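Local coordinates for tubulin-like protein CetZ1 (Haloferax volcanii, PDB 4B46) that binds GTP as a tubulin-like cytoskeletal protein and controls cell shape, being essential for the rod-shaped cells needed for efficient swimming, at residues Gly181-Asp184 against Glu185-Glu188. Residues are numbered along the deposited sequence; the frame is centred on the assembly and turned at random.
Sequences GGYD and EINE. With GDP (guanosine-5'-diphosphate), chain B.
Asn187 OD1 takes two N-H groups of the guanine: N1 of GDP gives a short, nearly straight bond of 2.7 Å to OD1, and the exocyclic N2 adds a weak one, bent to 131°. From the other branch of the same amide, Asn187 ND2 donates to GDP O6 at 3.1 Å, so the carboxamide pairs with the guanine edge that carries N1, N2 and O6, accepting from the two nitrogens and donating to the oxygen. One turn earlier, Tyr183 lays its ring on the base. Guanine C5 sits 3.5 Å above the ring plane, over its centre, while the phenol oxygen runs on to the ribose, with Tyr183 OH 3.4 Å from GDP C2'. Thus one residue stacks on the base and another grips its edge, and the backbone joins them directly: Asn187 N donates to Tyr183 O over 2.7 Å. With chi1 near -65°, Asn187 CG lies beside its own backbone N, which lays one face of the amide on that same oxygen, with Asn187 CG 3.0 Å from Tyr183 O. Ile186 N is bonded to Gly182 O, and its CG1 also rests against this oxygen. Ile186 CG2 reaches GDP N2 at 3.6 Å, and Ile186 CD1 meets the Tyr183 ring obliquely at CD1. Glu142 and Lys14 of helix 9-26 also bond to GDP, and Tyr183 and Ile186 both touch Asn169. Helix 179-198 therefore presents successive turns to the nucleotide, forming the guanine-recognition end of the GTP site in the tubulin/FtsZ fold.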
ATOM      1  N   GLY A 181     -19.739   1.391  -4.266  1.00 36.87           N
ATOM      2  CA  GLY A 181     -19.974   0.485  -3.153  1.00 34.80           C
ATOM      3  C   GLY A 181     -18.865  -0.542  -3.069  1.00 33.99           C
ATOM      4  O   GLY A 181     -18.428  -0.915  -1.979  1.00 34.61           O
ATOM      5  N   GLY A 182     -18.402  -0.987  -4.234  1.00 34.08           N
ATOM      6  CA  GLY A 182     -17.299  -1.922  -4.318  1.00 32.47           C
ATOM      7  C   GLY A 182     -16.020  -1.312  -3.776  1.00 33.42           C
ATOM      8  O   GLY A 182     -15.289  -1.963  -3.028  1.00 23.92           O
ATOM      9  N   TYR A 183     -15.753  -0.059  -4.148  1.00 30.62           N
ATOM     10  CA  TYR A 183     -14.548   0.633  -3.689  1.00 25.21           C
ATOM     11  C   TYR A 183     -14.537   0.833  -2.175  1.00 23.58           C
ATOM     12  O   TYR A 183     -13.485   0.731  -1.548  1.00 22.49           O
ATOM     13  CB  TYR A 183     -14.352   1.976  -4.409  1.00 25.35           C
ATOM     14  CG  TYR A 183     -13.901   1.845  -5.851  1.00 26.66           C
ATOM     15  CD1 TYR A 183     -13.016   0.846  -6.233  1.00 27.14           C
ATOM     16  CD2 TYR A 183     -14.364   2.718  -6.831  1.00 26.46           C
ATOM     17  CE1 TYR A 183     -12.597   0.721  -7.547  1.00 24.81           C
ATOM     18  CE2 TYR A 183     -13.945   2.603  -8.148  1.00 28.28           C
ATOM     19  CZ  TYR A 183     -13.066   1.594  -8.497  1.00 28.24           C
ATOM     20  OH  TYR A 183     -12.649   1.459  -9.800  1.00 32.01           O
ATOM     21  N   ASP A 184     -15.702   1.108  -1.590  1.00 23.38           N
ATOM     22  CA  ASP A 184     -15.794   1.267  -0.136  1.00 30.00           C
ATOM     23  C   ASP A 184     -15.357   0.003   0.594  1.00 30.53           C
ATOM     24  O   ASP A 184     -14.657   0.067   1.603  1.00 32.52           O
ATOM     25  CB  ASP A 184     -17.218   1.625   0.299  1.00 34.84           C
ATOM     26  CG  ASP A 184     -17.600   3.046  -0.060  1.00 38.60           C
ATOM     27  OD1 ASP A 184     -16.701   3.830  -0.434  1.00 40.16           O
ATOM     28  OD2 ASP A 184     -18.808   3.371   0.023  1.00 38.50           O
ATOM     29  N   GLU A 185     -15.780  -1.151   0.089  1.00 22.99           N
ATOM     30  CA  GLU A 185     -15.404  -2.407   0.720  1.00 24.14           C
ATOM     31  C   GLU A 185     -13.961  -2.741   0.414  1.00 23.07           C
ATOM     32  O   GLU A 185     -13.231  -3.188   1.296  1.00 22.98           O
ATOM     33  CB  GLU A 185     -16.356  -3.538   0.310  1.00 29.47           C
ATOM     34  CG  GLU A 185     -17.777  -3.261   0.755  1.00 40.60           C
ATOM     35  CD  GLU A 185     -18.782  -4.269   0.230  1.00 57.62           C
ATOM     36  OE1 GLU A 185     -18.377  -5.225  -0.468  1.00 63.71           O
ATOM     37  OE2 GLU A 185     -19.984  -4.099   0.517  1.00 60.28           O
ATOM     38  N   ILE A 186     -13.534  -2.493  -0.821  1.00 21.60           N
ATOM     39  CA  ILE A 186     -12.128  -2.709  -1.173  1.00 18.13           C
ATOM     40  C   ILE A 186     -11.186  -1.847  -0.330  1.00 23.32           C
ATOM     41  O   ILE A 186     -10.160  -2.331   0.170  1.00 19.14           O
ATOM     42  CB  ILE A 186     -11.865  -2.479  -2.667  1.00 20.47           C
ATOM     43  CG1 ILE A 186     -12.529  -3.586  -3.495  1.00 26.30           C
ATOM     44  CG2 ILE A 186     -10.360  -2.431  -2.946  1.00 18.52           C
ATOM     45  CD1 ILE A 186     -12.616  -3.285  -4.995  1.00 25.71           C
ATOM     46  N   ASN A 187     -11.543  -0.580  -0.147  1.00 16.54           N
ATOM     47  CA  ASN A 187     -10.708   0.308   0.663  1.00 15.01           C
ATOM     48  C   ASN A 187     -10.591  -0.148   2.121  1.00 16.73           C
ATOM     49  O   ASN A 187      -9.556   0.052   2.743  1.00 19.42           O
ATOM     50  CB  ASN A 187     -11.200   1.761   0.590  1.00 17.59           C
ATOM     51  CG  ASN A 187     -11.068   2.351  -0.805  1.00 22.21           C
ATOM     52  OD1 ASN A 187     -10.402   1.782  -1.668  1.00 17.99           O
ATOM     53  ND2 ASN A 187     -11.689   3.509  -1.025  1.00 17.52           N
ATOM     54  N   GLU A 188     -11.650  -0.753   2.655  1.00 16.78           N
ATOM     55  CA  GLU A 188     -11.604  -1.357   3.990  1.00 21.97           C
ATOM     56  C   GLU A 188     -10.618  -2.517   4.030  1.00 20.70           C
ATOM     57  O   GLU A 188      -9.845  -2.659   4.974  1.00 19.73           O
ATOM     58  CB  GLU A 188     -12.982  -1.880   4.391  1.00 31.17           C
ATOM     59  CG  GLU A 188     -13.966  -0.819   4.829  1.00 53.29           C
ATOM     60  CD  GLU A 188     -13.867  -0.510   6.314  1.00 67.52           C
ATOM     61  OE1 GLU A 188     -12.898  -0.967   6.960  1.00 71.31           O
ATOM     62  OE2 GLU A 188     -14.762   0.192   6.835  1.00 71.30           O
TER
HETATM   63  PB  GDP B1368      -7.017   9.839 -10.879  1.00 19.24           P
HETATM   64  O1B GDP B1368      -6.951  10.474 -12.238  1.00 17.26           O
HETATM   65  O2B GDP B1368      -7.647  10.748  -9.848  1.00 17.24           O
HETATM   66  O3B GDP B1368      -5.620   9.437 -10.482  1.00 16.32           O
HETATM   67  O3A GDP B1368      -7.935   8.547 -11.099  1.00 18.80           O
HETATM   68  PA  GDP B1368      -8.684   7.761  -9.925  1.00 18.22           P
HETATM   69  O1A GDP B1368      -7.878   7.729  -8.670  1.00 17.92           O
HETATM   70  O2A GDP B1368     -10.060   8.333  -9.727  1.00 15.31           O
HETATM   71  O5' GDP B1368      -8.810   6.297 -10.593  1.00 17.34           O
HETATM   72  C5' GDP B1368      -7.597   5.606 -10.905  1.00 15.23           C
HETATM   73  C4' GDP B1368      -7.803   4.116 -10.705  1.00 16.55           C
HETATM   74  O4' GDP B1368      -7.967   3.832  -9.327  1.00 16.17           O
HETATM   75  C3' GDP B1368      -9.103   3.632 -11.319  1.00 15.26           C
HETATM   76  O3' GDP B1368      -8.839   3.259 -12.665  1.00 23.00           O
HETATM   77  C2' GDP B1368      -9.510   2.448 -10.455  1.00 18.14           C
HETATM   78  O2' GDP B1368      -8.793   1.274 -10.842  1.00 16.77           O
HETATM   79  C1' GDP B1368      -8.931   2.776  -9.113  1.00 19.09           C
HETATM   80  N9  GDP B1368      -9.833   3.378  -8.121  1.00 15.59           N
HETATM   81  C8  GDP B1368     -10.573   4.497  -8.254  1.00 19.04           C
HETATM   82  N7  GDP B1368     -11.206   4.786  -7.085  1.00 22.24           N
HETATM   83  C5  GDP B1368     -10.829   3.849  -6.180  1.00 22.37           C
HETATM   84  C6  GDP B1368     -11.092   3.559  -4.754  1.00 20.25           C
HETATM   85  O6  GDP B1368     -11.858   4.283  -4.065  1.00 18.50           O
HETATM   86  N1  GDP B1368     -10.491   2.486  -4.225  1.00 18.24           N
HETATM   87  C2  GDP B1368      -9.670   1.679  -4.921  1.00 18.79           C
HETATM   88  N2  GDP B1368      -9.121   0.610  -4.297  1.00 19.67           N
HETATM   89  N3  GDP B1368      -9.374   1.886  -6.224  1.00 20.38           N
HETATM   90  C4  GDP B1368      -9.915   2.936  -6.876  1.00 20.12           C